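PDB 1QSD: tubulin-specific chaperone A from Saccharomyces cerevisiae, which binds beta-tubulin as a cofactor that follows the chaperonin and takes part in an early step of the tubulin folding pathway. Local coordinates for residues A[18-23]-A[64-69]; A[25-30]-A[57-62]. All blocks are in the same frame, centred on the assembly; numbering follows the deposited sequence.

Interaction 1 of 2, residues A[18-23]-A[64-69]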
loop_
_atom_site.group_PDB
_atom_site.type_symbol
_atom_site.label_atom_id
_atom_site.label_comp_id
_atom_site.label_asym_id
_atom_site.label_seq_id
_atom_site.Cartn_x
_atom_site.Cartn_y
_atom_site.Cartn_z
ATOM N N LYS A 18 -6.947 -7.657 6.768
ATOM C CA LYS A 18 -7.736 -6.992 5.736
ATOM C C LYS A 18 -6.811 -6.088 4.879
ATOM O O LYS A 18 -7.033 -5.921 3.674
ATOM C CB LYS A 18 -8.855 -6.170 6.361
ATOM C CG LYS A 18 -9.928 -5.755 5.372
ATOM C CD LYS A 18 -10.893 -4.717 5.955
ATOM C CE LYS A 18 -11.912 -4.285 4.907
ATOM N NZ LYS A 18 -12.662 -3.079 5.323
ATOM N N GLU A 19 -5.784 -5.499 5.495
ATOM C CA GLU A 19 -4.816 -4.660 4.771
ATOM C C GLU A 19 -4.032 -5.511 3.745
ATOM O O GLU A 19 -3.848 -5.108 2.592
ATOM C CB GLU A 19 -3.853 -3.994 5.759
ATOM C CG GLU A 19 -2.633 -3.354 5.116
ATOM C CD GLU A 19 -1.782 -2.526 6.086
ATOM O OE1 GLU A 19 -0.712 -2.031 5.656
ATOM O OE2 GLU A 19 -2.181 -2.352 7.261
ATOM N N GLU A 20 -3.595 -6.698 4.163
ATOM C CA GLU A 20 -2.864 -7.628 3.300
ATOM C C GLU A 20 -3.680 -7.929 2.048
ATOM O O GLU A 20 -3.131 -8.043 0.953
ATOM C CB GLU A 20 -2.602 -8.934 4.059
ATOM C CG GLU A 20 -1.714 -9.935 3.347
ATOM C CD GLU A 20 -2.484 -10.963 2.519
ATOM O OE1 GLU A 20 -3.733 -10.990 2.540
ATOM O OE2 GLU A 20 -1.819 -11.772 1.845
ATOM N N GLY A 21 -4.984 -8.113 2.226
ATOM C CA GLY A 21 -5.864 -8.392 1.106
ATOM C C GLY A 21 -5.943 -7.214 0.161
ATOM O O GLY A 21 -6.031 -7.385 -1.046
ATOM N N TYR A 22 -5.930 -6.012 0.719
ATOM C CA TYR A 22 -5.959 -4.786 -0.069
ATOM C C TYR A 22 -4.691 -4.680 -0.894
ATOM O O TYR A 22 -4.745 -4.477 -2.104
ATOM C CB TYR A 22 -6.089 -3.571 0.853
ATOM C CG TYR A 22 -7.511 -3.324 1.302
ATOM C CD1 TYR A 22 -8.556 -4.144 0.845
ATOM C CD2 TYR A 22 -7.831 -2.242 2.131
ATOM C CE1 TYR A 22 -9.879 -3.896 1.198
ATOM C CE2 TYR A 22 -9.159 -1.983 2.493
ATOM C CZ TYR A 22 -10.180 -2.814 2.020
ATOM O OH TYR A 22 -11.494 -2.565 2.365
ATOM N N TYR A 23 -3.548 -4.850 -0.238
ATOM C CA TYR A 23 -2.255 -4.783 -0.905
ATOM C C TYR A 23 -2.093 -5.908 -1.936
ATOM O O TYR A 23 -1.436 -5.730 -2.964
ATOM C CB TYR A 23 -1.127 -4.826 0.130
ATOM C CG TYR A 23 -0.907 -3.536 0.912
ATOM C CD1 TYR A 23 -1.965 -2.661 1.209
ATOM C CD2 TYR A 23 0.368 -3.191 1.359
ATOM C CE1 TYR A 23 -1.744 -1.461 1.937
ATOM C CE2 TYR A 23 0.595 -2.009 2.077
ATOM C CZ TYR A 23 -0.450 -1.148 2.367
ATOM O OH TYR A 23 -0.133 -0.003 3.080
ATOM N N THR A 64 7.299 -7.539 5.232
ATOM C CA THR A 64 7.192 -6.878 6.528
ATOM C C THR A 64 5.789 -6.942 7.077
ATOM O O THR A 64 5.587 -6.980 8.299
ATOM C CB THR A 64 7.675 -5.416 6.467
ATOM O OG1 THR A 64 7.162 -4.797 5.282
ATOM C CG2 THR A 64 9.223 -5.357 6.474
ATOM N N LEU A 65 4.831 -6.999 6.157
ATOM C CA LEU A 65 3.416 -7.079 6.494
ATOM C C LEU A 65 3.080 -8.455 7.072
ATOM O O LEU A 65 2.267 -8.554 8.006
ATOM C CB LEU A 65 2.565 -6.793 5.261
ATOM C CG LEU A 65 1.059 -6.731 5.454
ATOM C CD1 LEU A 65 0.701 -5.780 6.597
ATOM C CD2 LEU A 65 0.438 -6.287 4.181
ATOM N N TYR A 66 3.713 -9.509 6.540
ATOM C CA TYR A 66 3.490 -10.862 7.054
ATOM C C TYR A 66 4.133 -11.023 8.410
ATOM O O TYR A 66 3.582 -11.715 9.258
ATOM C CB TYR A 66 4.022 -11.924 6.116
ATOM C CG TYR A 66 3.236 -12.014 4.841
ATOM C CD1 TYR A 66 1.861 -12.289 4.854
ATOM C CD2 TYR A 66 3.858 -11.820 3.613
ATOM C CE1 TYR A 66 1.128 -12.369 3.666
ATOM C CE2 TYR A 66 3.135 -11.900 2.421
ATOM C CZ TYR A 66 1.778 -12.174 2.451
ATOM O OH TYR A 66 1.124 -12.279 1.239
ATOM N N GLU A 67 5.284 -10.374 8.610
ATOM C CA GLU A 67 5.986 -10.407 9.885
ATOM C C GLU A 67 5.054 -9.855 10.981
ATOM O O GLU A 67 4.888 -10.474 12.021
ATOM C CB GLU A 67 7.277 -9.571 9.806
ATOM C CG GLU A 67 8.412 -10.230 9.002
ATOM C CD GLU A 67 9.553 -9.264 8.623
ATOM O OE1 GLU A 67 9.949 -9.216 7.423
ATOM O OE2 GLU A 67 10.056 -8.553 9.526
ATOM N N LYS A 68 4.399 -8.728 10.705
ATOM C CA LYS A 68 3.487 -8.101 11.662
ATOM C C LYS A 68 2.222 -8.878 11.902
ATOM O O LYS A 68 1.674 -8.841 12.991
ATOM C CB LYS A 68 3.188 -6.654 11.285
ATOM C CG LYS A 68 4.380 -5.767 11.540
ATOM C CD LYS A 68 4.080 -4.337 11.308
ATOM C CE LYS A 68 5.337 -3.509 11.472
ATOM N NZ LYS A 68 5.069 -2.082 11.109
ATOM N N ILE A 69 1.746 -9.583 10.895
ATOM C CA ILE A 69 0.572 -10.420 11.079
ATOM C C ILE A 69 0.942 -11.560 12.054
ATOM O O ILE A 69 0.182 -11.874 12.978
ATOM C CB ILE A 69 0.057 -10.969 9.725
ATOM C CG1 ILE A 69 -0.615 -9.837 8.951
ATOM C CG2 ILE A 69 -0.939 -12.105 9.927
ATOM C CD1 ILE A 69 -1.239 -10.270 7.642
#
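Leu65 and Tyr66 both meet Glu20. The CD2 methyl of Leu65 lies 3.7 Å from Glu20 CA, so this branch packs against the helix backbone as well as against Glu20 CB. Its other methyl, CD1, reaches the carboxylate end of Glu19, 4.1 Å from OE1. Tyr23 adds its ring carbon CD2, 4.2 Å from Leu65 CD2, and Ile69 brings CD1 to within 4.1 Å of Glu20 CB. Beside these contacts, Tyr66 OH donates over 3.0 Å to Glu20 OE2, which accepts through its anti lone pair, the one turned away from OE1; the carboxylate and ring planes stand 54° apart. Glu20 gets there by a bend: chi2 of -93° turns the carboxylate toward the ring edge, with CG 3.8 Å from Tyr66 CE1. Around this shell, Gln24 NE2 makes a weak hydrogen bond with Tyr66 OH. Leu102 of helix 90-104 packs on Glu20 and Ala99 on Ile69, so the third helix of the chain covers this side, while Tyr23 and Glu19 pack on Glu26 and Gln30 of the second subunit. The two axes run antiparallel, at 163° and 10.7 Å, in the middle of the helical bundle. The chemistry implies a largely buried seam in which a glutamate, probably ionised, has its OE2 stabilised by a hydroxyl donor, while its aliphatic stem serves as apolar surface for Leu65 and Ile69.

Interaction 2 of 2, residues A[25-30]-A[57-62]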
loop_
_atom_site.group_PDB
_atom_site.type_symbol
_atom_site.label_atom_id
_atom_site.label_comp_id
_atom_site.label_asym_id
_atom_site.label_seq_id
_atom_site.Cartn_x
_atom_site.Cartn_y
_atom_site.Cartn_z
ATOM N N GLN A 25 -4.401 -7.009 -3.819
ATOM C CA GLN A 25 -5.197 -6.627 -5.001
ATOM C C GLN A 25 -4.341 -5.724 -5.897
ATOM O O GLN A 25 -4.331 -5.871 -7.120
ATOM C CB GLN A 25 -6.439 -5.819 -4.605
ATOM C CG GLN A 25 -7.374 -6.462 -3.586
ATOM C CD GLN A 25 -8.422 -5.481 -3.034
ATOM O OE1 GLN A 25 -9.559 -5.872 -2.746
ATOM N NE2 GLN A 25 -8.037 -4.212 -2.871
ATOM N N GLU A 26 -3.671 -4.756 -5.268
ATOM C CA GLU A 26 -2.795 -3.810 -5.953
ATOM C C GLU A 26 -1.720 -4.580 -6.705
ATOM O O GLU A 26 -1.518 -4.365 -7.896
ATOM C CB GLU A 26 -2.137 -2.876 -4.932
ATOM C CG GLU A 26 -2.401 -1.386 -5.160
ATOM C CD GLU A 26 -1.349 -0.700 -6.033
ATOM O OE1 GLU A 26 -1.654 -0.382 -7.208
ATOM O OE2 GLU A 26 -0.221 -0.463 -5.534
ATOM N N LEU A 27 -1.059 -5.496 -6.002
ATOM C CA LEU A 27 0.001 -6.320 -6.565
ATOM C C LEU A 27 -0.458 -7.107 -7.790
ATOM O O LEU A 27 0.226 -7.131 -8.816
ATOM C CB LEU A 27 0.526 -7.288 -5.505
ATOM C CG LEU A 27 1.804 -8.050 -5.862
ATOM C CD1 LEU A 27 2.969 -7.068 -6.027
ATOM C CD2 LEU A 27 2.124 -9.057 -4.777
ATOM N N LYS A 28 -1.623 -7.737 -7.687
ATOM C CA LYS A 28 -2.169 -8.535 -8.781
ATOM C C LYS A 28 -2.464 -7.696 -10.017
ATOM O O LYS A 28 -2.222 -8.124 -11.146
ATOM C CB LYS A 28 -3.432 -9.260 -8.327
ATOM C CG LYS A 28 -3.970 -10.213 -9.360
ATOM C CD LYS A 28 -4.916 -11.261 -8.783
ATOM C CE LYS A 28 -5.276 -12.283 -9.872
ATOM N NZ LYS A 28 -6.143 -13.402 -9.404
ATOM N N ASP A 29 -2.984 -6.497 -9.790
ATOM C CA ASP A 29 -3.314 -5.564 -10.858
ATOM C C ASP A 29 -2.045 -5.026 -11.569
ATOM O O ASP A 29 -2.064 -4.769 -12.773
ATOM C CB ASP A 29 -4.138 -4.413 -10.278
ATOM C CG ASP A 29 -4.696 -3.497 -11.340
ATOM O OD1 ASP A 29 -4.300 -2.309 -11.363
ATOM O OD2 ASP A 29 -5.533 -3.959 -12.155
ATOM N N GLN A 30 -0.954 -4.862 -10.821
ATOM C CA GLN A 30 0.309 -4.377 -11.371
ATOM C C GLN A 30 1.015 -5.433 -12.232
ATOM O O GLN A 30 1.628 -5.101 -13.251
ATOM C CB GLN A 30 1.239 -3.883 -10.261
ATOM C CG GLN A 30 0.858 -2.521 -9.688
ATOM C CD GLN A 30 1.825 -2.038 -8.618
ATOM O OE1 GLN A 30 3.032 -1.959 -8.844
ATOM N NE2 GLN A 30 1.300 -1.720 -7.452
ATOM N N ASP A 57 8.770 -2.611 -5.902
ATOM C CA ASP A 57 8.569 -1.840 -4.691
ATOM C C ASP A 57 7.344 -2.356 -3.957
ATOM O O ASP A 57 7.413 -2.685 -2.770
ATOM C CB ASP A 57 8.429 -0.353 -5.018
ATOM C CG ASP A 57 9.765 0.311 -5.241
ATOM O OD1 ASP A 57 9.921 1.488 -4.845
ATOM O OD2 ASP A 57 10.671 -0.352 -5.796
ATOM N N THR A 58 6.231 -2.452 -4.677
ATOM C CA THR A 58 4.989 -2.960 -4.120
ATOM C C THR A 58 5.269 -4.284 -3.404
ATOM O O THR A 58 4.924 -4.451 -2.246
ATOM C CB THR A 58 3.963 -3.181 -5.238
ATOM O OG1 THR A 58 3.778 -1.953 -5.954
ATOM C CG2 THR A 58 2.631 -3.634 -4.670
ATOM N N LYS A 59 5.946 -5.201 -4.077
ATOM C CA LYS A 59 6.281 -6.486 -3.482
ATOM C C LYS A 59 7.063 -6.402 -2.162
ATOM O O LYS A 59 6.780 -7.157 -1.232
ATOM C CB LYS A 59 7.067 -7.350 -4.473
ATOM C CG LYS A 59 6.257 -7.922 -5.615
ATOM C CD LYS A 59 7.143 -8.731 -6.548
ATOM C CE LYS A 59 6.320 -9.454 -7.605
ATOM N NZ LYS A 59 7.174 -10.266 -8.530
ATOM N N ARG A 60 8.023 -5.487 -2.065
ATOM C CA ARG A 60 8.850 -5.359 -0.860
ATOM C C ARG A 60 8.017 -5.108 0.416
ATOM O O ARG A 60 8.414 -5.463 1.533
ATOM C CB ARG A 60 9.925 -4.270 -1.083
ATOM C CG ARG A 60 9.644 -2.894 -0.444
ATOM C CD ARG A 60 10.336 -1.716 -1.158
ATOM N NE ARG A 60 11.716 -1.992 -1.556
ATOM C CZ ARG A 60 12.330 -1.384 -2.566
ATOM N NH1 ARG A 60 11.688 -0.465 -3.274
ATOM N NH2 ARG A 60 13.566 -1.728 -2.910
ATOM N N LEU A 61 6.823 -4.571 0.209
ATOM C CA LEU A 61 5.871 -4.246 1.270
ATOM C C LEU A 61 5.228 -5.459 1.947
ATOM O O LEU A 61 4.815 -5.391 3.107
ATOM C CB LEU A 61 4.748 -3.416 0.664
ATOM C CG LEU A 61 4.297 -2.103 1.266
ATOM C CD1 LEU A 61 3.251 -1.556 0.329
ATOM C CD2 LEU A 61 3.735 -2.294 2.662
ATOM N N LEU A 62 5.077 -6.545 1.198
ATOM C CA LEU A 62 4.447 -7.746 1.726
ATOM C C LEU A 62 5.173 -8.490 2.823
ATOM O O LEU A 62 4.556 -8.835 3.829
ATOM C CB LEU A 62 4.078 -8.703 0.603
ATOM C CG LEU A 62 2.918 -8.190 -0.243
ATOM C CD1 LEU A 62 2.462 -9.277 -1.182
ATOM C CD2 LEU A 62 1.765 -7.762 0.659
#
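Leu27 spreads its two methyls over helix 45-81, CD1 against Thr58 and Lys59 and CD2 against Leu62. The segments belong to the antiparallel helical hairpin of this bundle protein, with axes 10.0 Å apart at 149°. The Leu27 CD2 to Leu62 CD1 contact measures 3.6 Å, and on the other branch CD1 is 3.7 Å from Thr58 CG2. Nearly one turn further along helix 5-39, Gln30 extends its chain toward Thr58 and NE2 donates to Thr58 OG1 over 2.9 Å. The hydroxyl sits 20° out of the amide plane and nearly midway between the two amide ends, 3.0 Å from Gln30 OE1, which explains why the bond is bent to 135° at the hydrogen. Thr58 OG1 is also hydrogen-bonded to the carbonyl of Val54 one turn back in its helix. Glu26 OE2 is hydrogen-bonded with Tyr23 OH of the second subunit, and Gln30 packs on Glu19 of that subunit. An alanine in place of Gln30 would lose the amide, probably leaving Thr58 OG1 without its cross-helix donor and opening a gap beside Glu19 of the second subunit. The tightest carbon pair is Leu27 CD1 and Lys59 CG, 3.4 Å apart, where the leucine meets the lysine stem at about a right angle.

Interactions 1 and 2 are successive levels of one antiparallel hairpin, helix 5-39 against helix 45-81, with centres about 11 Å apart. Along the chain, 25-30 and 57-62 are nested inside the loop closed by 18-23 and 64-69, so interaction 2 lies nearer the turn that joins the helices. The levels adjoin: Tyr23 CB is 4.2 Å from Leu62 CD2. The centre of interaction 1 lies about 2 Å, and that of interaction 2 about 10 Å, from the centre of the chain; helix 90-104 packs on interaction 1. Lys68 of interaction 1 pairs with Asp57 of the second subunit, and Asp57 of interaction 2 with its Lys68, so the hairpin contributes to the dimer interface as well as to the fold.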